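PDB 2POZ: putative dehydratase, which is of unknown specific function but probably acts as a lyase of the mandelate racemase/muconate lactonizing group within the enolase superfamily. Local coordinates for residues Ser73-His78 against Ala91-Ile96; Gly133-Asp136 against Glu140-Arg143; Lys157-Ala162 against Leu169-Arg174. One frame throughout, in Å; residues are numbered along the deposited sequence.

Contact 1 (Ser73-His78 against Ala91-Ile96); sequences STMYDH and AGISAI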
loop_
_atom_site.group_PDB
_atom_site.type_symbol
_atom_site.label_atom_id
_atom_site.label_comp_id
_atom_site.label_asym_id
_atom_site.label_seq_id
_atom_site.Cartn_x
_atom_site.Cartn_y
_atom_site.Cartn_z
ATOM N N SER A 73 -15.585 11.787 29.124
ATOM C CA SER A 73 -16.428 11.407 27.996
ATOM C C SER A 73 -17.502 12.456 27.688
ATOM O O SER A 73 -17.794 12.733 26.521
ATOM C CB SER A 73 -17.085 10.050 28.274
ATOM O OG SER A 73 -18.011 9.718 27.256
ATOM N N THR A 74 -18.089 13.039 28.731
ATOM C CA THR A 74 -19.129 14.051 28.544
ATOM C C THR A 74 -18.580 15.309 27.858
ATOM O O THR A 74 -19.204 15.858 26.943
ATOM C CB THR A 74 -19.753 14.453 29.898
ATOM O OG1 THR A 74 -20.320 13.294 30.528
ATOM C CG2 THR A 74 -20.842 15.492 29.693
HETATM N N MSE A 75 -17.418 15.772 28.310
HETATM C CA MSE A 75 -16.804 16.957 27.711
HETATM C C MSE A 75 -16.393 16.654 26.276
HETATM O O MSE A 75 -16.520 17.497 25.389
HETATM C CB MSE A 75 -15.585 17.408 28.526
HETATM C CG MSE A 75 -15.961 17.880 29.926
HETATM SE SE MSE A 75 -14.510 18.702 30.913
HETATM C CE MSE A 75 -13.621 17.098 31.512
ATOM N N TYR A 76 -15.910 15.441 26.044
ATOM C CA TYR A 76 -15.515 15.063 24.695
ATOM C C TYR A 76 -16.737 15.050 23.786
ATOM O O TYR A 76 -16.744 15.653 22.718
ATOM C CB TYR A 76 -14.895 13.670 24.678
ATOM C CG TYR A 76 -14.369 13.303 23.310
ATOM C CD1 TYR A 76 -13.079 13.672 22.921
ATOM C CD2 TYR A 76 -15.191 12.681 22.369
ATOM C CE1 TYR A 76 -12.618 13.441 21.625
ATOM C CE2 TYR A 76 -14.740 12.443 21.058
ATOM C CZ TYR A 76 -13.454 12.830 20.697
ATOM O OH TYR A 76 -13.001 12.624 19.409
ATOM N N ASP A 77 -17.777 14.354 24.233
ATOM C CA ASP A 77 -19.005 14.201 23.455
ATOM C C ASP A 77 -19.876 15.421 23.214
ATOM O O ASP A 77 -20.501 15.534 22.159
ATOM C CB ASP A 77 -19.898 13.131 24.091
ATOM C CG ASP A 77 -19.306 11.743 23.995
ATOM O OD1 ASP A 77 -18.272 11.592 23.311
ATOM O OD2 ASP A 77 -19.875 10.807 24.607
ATOM N N HIS A 78 -19.922 16.332 24.178
ATOM C CA HIS A 78 -20.818 17.468 24.063
ATOM C C HIS A 78 -20.255 18.868 23.912
ATOM O O HIS A 78 -21.012 19.827 23.856
ATOM C CB HIS A 78 -21.781 17.406 25.247
ATOM C CG HIS A 78 -22.520 16.109 25.322
ATOM N ND1 HIS A 78 -23.473 15.752 24.393
ATOM C CD2 HIS A 78 -22.376 15.043 26.144
ATOM C CE1 HIS A 78 -23.880 14.520 24.637
ATOM N NE2 HIS A 78 -23.231 14.067 25.692
ATOM N N ALA A 91 -6.376 21.160 26.352
ATOM C CA ALA A 91 -5.607 21.657 27.488
ATOM C C ALA A 91 -6.624 21.967 28.595
ATOM O O ALA A 91 -6.348 21.777 29.779
ATOM C CB ALA A 91 -4.826 22.914 27.109
ATOM N N GLY A 92 -7.807 22.432 28.202
ATOM C CA GLY A 92 -8.844 22.731 29.179
ATOM C C GLY A 92 -9.311 21.432 29.820
ATOM O O GLY A 92 -9.395 21.297 31.046
ATOM N N ILE A 93 -9.607 20.452 28.981
ATOM C CA ILE A 93 -10.044 19.163 29.484
ATOM C C ILE A 93 -8.962 18.527 30.358
ATOM O O ILE A 93 -9.264 17.974 31.408
ATOM C CB ILE A 93 -10.419 18.215 28.325
ATOM C CG1 ILE A 93 -11.698 18.740 27.654
ATOM C CG2 ILE A 93 -10.608 16.773 28.858
ATOM C CD1 ILE A 93 -12.138 17.978 26.409
ATOM N N SER A 94 -7.702 18.636 29.940
ATOM C CA SER A 94 -6.589 18.057 30.691
ATOM C C SER A 94 -6.472 18.641 32.093
ATOM O O SER A 94 -6.276 17.913 33.066
ATOM C CB SER A 94 -5.250 18.293 29.965
ATOM O OG SER A 94 -5.217 17.702 28.682
ATOM N N ALA A 95 -6.571 19.964 32.187
ATOM C CA ALA A 95 -6.451 20.636 33.471
ATOM C C ALA A 95 -7.520 20.126 34.433
ATOM O O ALA A 95 -7.237 19.808 35.582
ATOM C CB ALA A 95 -6.570 22.158 33.280
ATOM N N ILE A 96 -8.747 20.043 33.942
ATOM C CA ILE A 96 -9.868 19.572 34.738
ATOM C C ILE A 96 -9.667 18.121 35.161
ATOM O O ILE A 96 -9.864 17.781 36.324
ATOM C CB ILE A 96 -11.191 19.714 33.938
ATOM C CG1 ILE A 96 -11.576 21.193 33.873
ATOM C CG2 ILE A 96 -12.305 18.878 34.588
ATOM C CD1 ILE A 96 -12.664 21.513 32.889
#
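The side chain of Met75, present as selenomethionine, reaches from helix 68-78 onto the ridge formed by Ile93 and Ile96, one helical turn apart on helix 87-108. Its terminal methyl does most of the touching: CE of Met75 lies 3.8 Å from CG2 of Ile96 and 4.0 Å from CG2 of Ile93, bridging the two branches. A bend at the last torsion (chi3 -80°) puts CE there, turning it off the otherwise extended run from CA to SE. Farther back, SE of Met75 meets CD1 of Ile96 at 3.9 Å, and Met75 and Ile93 lie alongside each other, pointing opposite ways, CD1 of Ile93 reaching back to CB of Met75 at 4.1 Å. The backbones stay well apart, with CA of Met75 and CA of Ile93 separated by 7.3 Å, so side chains alone fill the interval. Helix 45-59 completes the packing through Phe59 against Met75 and Leu55 against Ile93. On helix 68-78, Tyr76 and Asp77 instead hydrogen-bond to a neighbouring subunit. All the cross-helix contacts are aliphatic or selenium-methyl, which implies that these two helices of the N-terminal domain are joined here by shape and dispersion, without directional bonds.

Contact 2 (Gly133-Asp136 against Glu140-Arg143); sequences GAAD and EFAR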
loop_
_atom_site.group_PDB
_atom_site.type_symbol
_atom_site.label_atom_id
_atom_site.label_comp_id
_atom_site.label_asym_id
_atom_site.label_seq_id
_atom_site.Cartn_x
_atom_site.Cartn_y
_atom_site.Cartn_z
ATOM N N GLY A 133 18.125 30.811 26.618
ATOM C CA GLY A 133 17.185 31.874 26.305
ATOM C C GLY A 133 17.659 33.103 25.550
ATOM O O GLY A 133 16.865 33.722 24.837
ATOM N N ALA A 134 18.930 33.468 25.693
ATOM C CA ALA A 134 19.457 34.648 25.009
ATOM C C ALA A 134 20.610 34.305 24.073
ATOM O O ALA A 134 21.192 35.189 23.446
ATOM C CB ALA A 134 19.919 35.693 26.044
ATOM N N ALA A 135 20.937 33.023 23.973
ATOM C CA ALA A 135 22.047 32.598 23.129
ATOM C C ALA A 135 21.791 32.835 21.646
ATOM O O ALA A 135 20.769 32.415 21.109
ATOM C CB ALA A 135 22.355 31.124 23.381
ATOM N N ASP A 136 22.725 33.519 20.988
ATOM C CA ASP A 136 22.604 33.793 19.559
ATOM C C ASP A 136 23.824 33.265 18.808
ATOM O O ASP A 136 23.700 32.435 17.910
ATOM C CB ASP A 136 22.436 35.297 19.311
ATOM C CG ASP A 136 22.258 35.639 17.827
ATOM O OD1 ASP A 136 21.962 34.732 17.019
ATOM O OD2 ASP A 136 22.407 36.826 17.466
ATOM N N GLU A 140 27.993 31.933 22.480
ATOM C CA GLU A 140 27.055 32.162 23.572
ATOM C C GLU A 140 26.366 30.841 23.920
ATOM O O GLU A 140 26.004 30.603 25.073
ATOM C CB GLU A 140 26.032 33.239 23.184
ATOM C CG GLU A 140 26.706 34.587 22.907
ATOM C CD GLU A 140 25.744 35.671 22.457
ATOM O OE1 GLU A 140 24.793 35.366 21.704
ATOM O OE2 GLU A 140 25.958 36.841 22.841
ATOM N N PHE A 141 26.189 29.977 22.925
ATOM C CA PHE A 141 25.586 28.680 23.186
ATOM C C PHE A 141 26.589 27.887 24.014
ATOM O O PHE A 141 26.206 27.181 24.941
ATOM C CB PHE A 141 25.262 27.957 21.873
ATOM C CG PHE A 141 23.851 28.176 21.403
ATOM C CD1 PHE A 141 22.830 27.323 21.810
ATOM C CD2 PHE A 141 23.535 29.268 20.597
ATOM C CE1 PHE A 141 21.511 27.552 21.423
ATOM C CE2 PHE A 141 22.224 29.510 20.203
ATOM C CZ PHE A 141 21.207 28.653 20.614
ATOM N N ALA A 142 27.875 28.032 23.699
ATOM C CA ALA A 142 28.926 27.329 24.435
ATOM C C ALA A 142 28.952 27.746 25.907
ATOM O O ALA A 142 29.086 26.899 26.798
ATOM C CB ALA A 142 30.288 27.586 23.792
ATOM N N ARG A 143 28.825 29.044 26.164
ATOM C CA ARG A 143 28.818 29.551 27.535
ATOM C C ARG A 143 27.556 29.110 28.270
ATOM O O ARG A 143 27.584 28.863 29.466
ATOM C CB ARG A 143 28.856 31.090 27.563
ATOM C CG ARG A 143 30.138 31.743 27.070
ATOM C CD ARG A 143 31.339 31.383 27.938
ATOM N NE ARG A 143 31.035 31.359 29.370
ATOM C CZ ARG A 143 30.648 32.406 30.100
ATOM N NH1 ARG A 143 30.502 33.611 29.560
ATOM N NH2 ARG A 143 30.399 32.240 31.393
#
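The N-terminal cap of helix 138-144 brings the approach loop, at Ala135 and Asp136, against the first turn, at Glu140 and Phe141. Glu140 is the third residue of the helix, and its OE1 accepts the backbone N-H of Thr137, the residue just before the helix (its N-cap), which is the glutamate half of a capping box. The same OE1 takes a second bond, from N of Asp136 at 2.9 Å with an N-H...O angle of 145°; this donor arrives on the anti side, somewhat out of the carboxylate plane. With CG beside the backbone N (chi1 -62°), Glu140 heads back toward the start of the helix, and a straight run from CA to CD gives it the reach; two N-H groups thus grip one carboxylate oxygen. The carboxylate of Asp136 is turned elsewhere: OD2 of Asp136 stays 5.1 Å from OE1 of Glu140, and the salt bridge from its OD1 to Arg188 probably eases the like charges. The apolar half is a CH-pi contact. CB of Ala135 sits over one face of Phe141, 3.6 Å from the ring centroid and 15° off the normal. Arg188 and Val192 of helix 179-196 also touch this ring, so a serine in place of Phe141 would probably leave the Ala135 methyl without its flat cover and open a gap toward that helix. Beside the methyl, O of Ala135 comes within 3.4 Å of CE2 of Phe141.

Contact 3 (Lys157-Ala162 against Leu169-Arg174); sequences KFYPLA and LQHVTR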
loop_
_atom_site.group_PDB
_atom_site.type_symbol
_atom_site.label_atom_id
_atom_site.label_comp_id
_atom_site.label_asym_id
_atom_site.label_seq_id
_atom_site.Cartn_x
_atom_site.Cartn_y
_atom_site.Cartn_z
ATOM N N LYS A 157 18.713 19.726 26.108
ATOM C CA LYS A 157 17.938 19.891 24.881
ATOM C C LYS A 157 17.971 21.363 24.501
ATOM O O LYS A 157 17.924 22.234 25.373
ATOM C CB LYS A 157 16.473 19.460 25.053
ATOM C CG LYS A 157 15.721 19.488 23.711
ATOM C CD LYS A 157 14.325 18.864 23.772
ATOM C CE LYS A 157 13.264 19.867 24.186
ATOM N NZ LYS A 157 11.922 19.202 24.292
ATOM N N PHE A 158 18.050 21.647 23.204
ATOM C CA PHE A 158 18.068 23.033 22.753
ATOM C C PHE A 158 17.572 23.196 21.322
ATOM O O PHE A 158 17.609 22.263 20.523
ATOM C CB PHE A 158 19.481 23.625 22.905
ATOM C CG PHE A 158 20.538 22.906 22.113
ATOM C CD1 PHE A 158 21.096 23.493 20.984
ATOM C CD2 PHE A 158 20.985 21.645 22.505
ATOM C CE1 PHE A 158 22.089 22.836 20.248
ATOM C CE2 PHE A 158 21.974 20.980 21.778
ATOM C CZ PHE A 158 22.529 21.580 20.647
ATOM N N TYR A 159 17.091 24.400 21.029
ATOM C CA TYR A 159 16.566 24.775 19.717
ATOM C C TYR A 159 17.673 25.605 19.066
ATOM O O TYR A 159 17.961 26.715 19.508
ATOM C CB TYR A 159 15.294 25.611 19.922
ATOM C CG TYR A 159 14.664 26.159 18.663
ATOM C CD1 TYR A 159 14.064 25.311 17.725
ATOM C CD2 TYR A 159 14.647 27.535 18.415
ATOM C CE1 TYR A 159 13.456 25.819 16.574
ATOM C CE2 TYR A 159 14.041 28.056 17.269
ATOM C CZ TYR A 159 13.446 27.190 16.355
ATOM O OH TYR A 159 12.823 27.705 15.246
ATOM N N PRO A 160 18.309 25.080 18.008
ATOM C CA PRO A 160 19.392 25.806 17.340
ATOM C C PRO A 160 19.014 26.664 16.142
ATOM O O PRO A 160 19.891 27.242 15.494
ATOM C CB PRO A 160 20.323 24.681 16.927
ATOM C CG PRO A 160 19.332 23.652 16.427
ATOM C CD PRO A 160 18.228 23.693 17.506
ATOM N N LEU A 161 17.722 26.767 15.848
ATOM C CA LEU A 161 17.284 27.525 14.682
ATOM C C LEU A 161 16.753 28.940 14.935
ATOM O O LEU A 161 16.225 29.569 14.018
ATOM C CB LEU A 161 16.224 26.704 13.920
ATOM C CG LEU A 161 16.548 25.232 13.613
ATOM C CD1 LEU A 161 15.376 24.574 12.862
ATOM C CD2 LEU A 161 17.839 25.147 12.780
ATOM N N ALA A 162 16.893 29.457 16.153
ATOM C CA ALA A 162 16.371 30.800 16.450
ATOM C C ALA A 162 17.105 31.905 15.686
ATOM O O ALA A 162 18.321 31.850 15.501
ATOM C CB ALA A 162 16.431 31.077 17.953
ATOM N N LEU A 169 15.007 36.902 19.979
ATOM C CA LEU A 169 15.172 35.695 19.186
ATOM C C LEU A 169 13.787 35.101 18.962
ATOM O O LEU A 169 12.946 35.114 19.863
ATOM C CB LEU A 169 16.061 34.704 19.937
ATOM C CG LEU A 169 17.470 35.232 20.226
ATOM C CD1 LEU A 169 18.064 34.502 21.412
ATOM C CD2 LEU A 169 18.333 35.076 18.993
ATOM N N GLN A 170 13.541 34.596 17.758
ATOM C CA GLN A 170 12.242 34.008 17.441
ATOM C C GLN A 170 12.419 32.759 16.592
ATOM O O GLN A 170 13.484 32.542 16.017
ATOM C CB GLN A 170 11.382 35.015 16.676
ATOM C CG GLN A 170 12.010 35.490 15.377
ATOM C CD GLN A 170 11.157 36.519 14.661
ATOM O OE1 GLN A 170 10.632 37.445 15.284
ATOM N NE2 GLN A 170 11.027 36.373 13.341
ATOM N N HIS A 171 11.366 31.953 16.507
ATOM C CA HIS A 171 11.407 30.730 15.714
ATOM C C HIS A 171 11.590 31.007 14.223
ATOM O O HIS A 171 11.499 32.149 13.763
ATOM C CB HIS A 171 10.121 29.916 15.895
ATOM C CG HIS A 171 9.966 29.308 17.253
ATOM N ND1 HIS A 171 9.525 30.025 18.346
ATOM C CD2 HIS A 171 10.209 28.053 17.699
ATOM C CE1 HIS A 171 9.502 29.235 19.407
ATOM N NE2 HIS A 171 9.915 28.034 19.040
ATOM N N VAL A 172 11.821 29.935 13.474
ATOM C CA VAL A 172 12.000 30.012 12.035
ATOM C C VAL A 172 10.777 30.628 11.363
ATOM O O VAL A 172 9.636 30.358 11.744
ATOM C CB VAL A 172 12.213 28.604 11.429
ATOM C CG1 VAL A 172 12.164 28.677 9.913
ATOM C CG2 VAL A 172 13.549 28.029 11.892
ATOM N N THR A 173 11.026 31.460 10.361
ATOM C CA THR A 173 9.947 32.079 9.614
ATOM C C THR A 173 9.768 31.352 8.277
ATOM O O THR A 173 10.733 31.112 7.545
ATOM C CB THR A 173 10.225 33.581 9.357
ATOM O OG1 THR A 173 10.101 34.303 10.590
ATOM C CG2 THR A 173 9.229 34.147 8.341
ATOM N N ARG A 174 8.523 30.981 7.992
ATOM C CA ARG A 174 8.152 30.293 6.759
ATOM C C ARG A 174 9.062 29.122 6.365
ATOM O O ARG A 174 9.389 28.942 5.186
ATOM C CB ARG A 174 8.061 31.323 5.619
ATOM C CG ARG A 174 7.055 32.448 5.908
ATOM C CD ARG A 174 6.946 33.438 4.755
ATOM N NE ARG A 174 7.865 34.568 4.871
ATOM C CZ ARG A 174 7.699 35.601 5.694
ATOM N NH1 ARG A 174 6.650 35.671 6.497
ATOM N NH2 ARG A 174 8.584 36.586 5.695
#
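Tyr159 and Val172 meet through a bond from backbone to side chain: N of Val172 donates to OH of Tyr159 at 3.0 Å, with an N-H...O angle of 150°, arriving at the ring edge near its plane. The phenol gets there because chi1 of Tyr159 (176°) swings CG opposite the backbone N, sending the ring out toward 169-174. Around that hydroxyl, CG2 of Val172 closes to 3.4 Å from OH of Tyr159. This methyl stands beside the Val172 backbone N, the very group that donates, and it also packs on CB of Leu161 at 3.6 Å. NE2 of His171 lies over one face of the phenol, while its CD2 comes 3.6 Å from CZ of Tyr159 near the rim. The planes are inclined at 46° and the centroids lie 4.9 Å apart, an oblique pairing, neither a stack nor edge-to-face. Over the centre of the opposite face lies N of Leu161, so the ring is held between its own loop and the incoming segment. CA of Ala162 makes a CA-H...O contact of 3.4 Å to O of Gln170, and CB of Ala162 touches CB of Leu169 at 4.2 Å. Leu161 also packs on Ala185 of helix 179-196. This is a beta-loop-alpha unit of the enolase-superfamily barrel, in which the hairpin 163-165/168-170 is inserted between strand 155-158 and helix 179-196 and folded back on the loop after the strand.

How the contacts relate
The three contacts follow one another along the chain; none nests in or crosses another. Contact 1 closes the loop between helices 68-78 and 87-108 in the N-terminal domain. Contact 2 then closes the tight turn into helix 138-144, and contact 3 closes the hairpin after barrel strand 155-158. Contact 1 lies on the opposite side of the chain's centre, with centres about 40 Å from contact 2 and 32 Å from contact 3. Contacts 2 and 3 touch: CD1 of Leu169 lies 3.4 Å from O of Ala135, and Arg188 bonds to Asp136, Pro160 and Ala162. Between subunits, OD2 of Asp77 accepts a hydrogen bond from the backbone N of Arg174 of a neighbouring subunit, linking contacts 1 and 3.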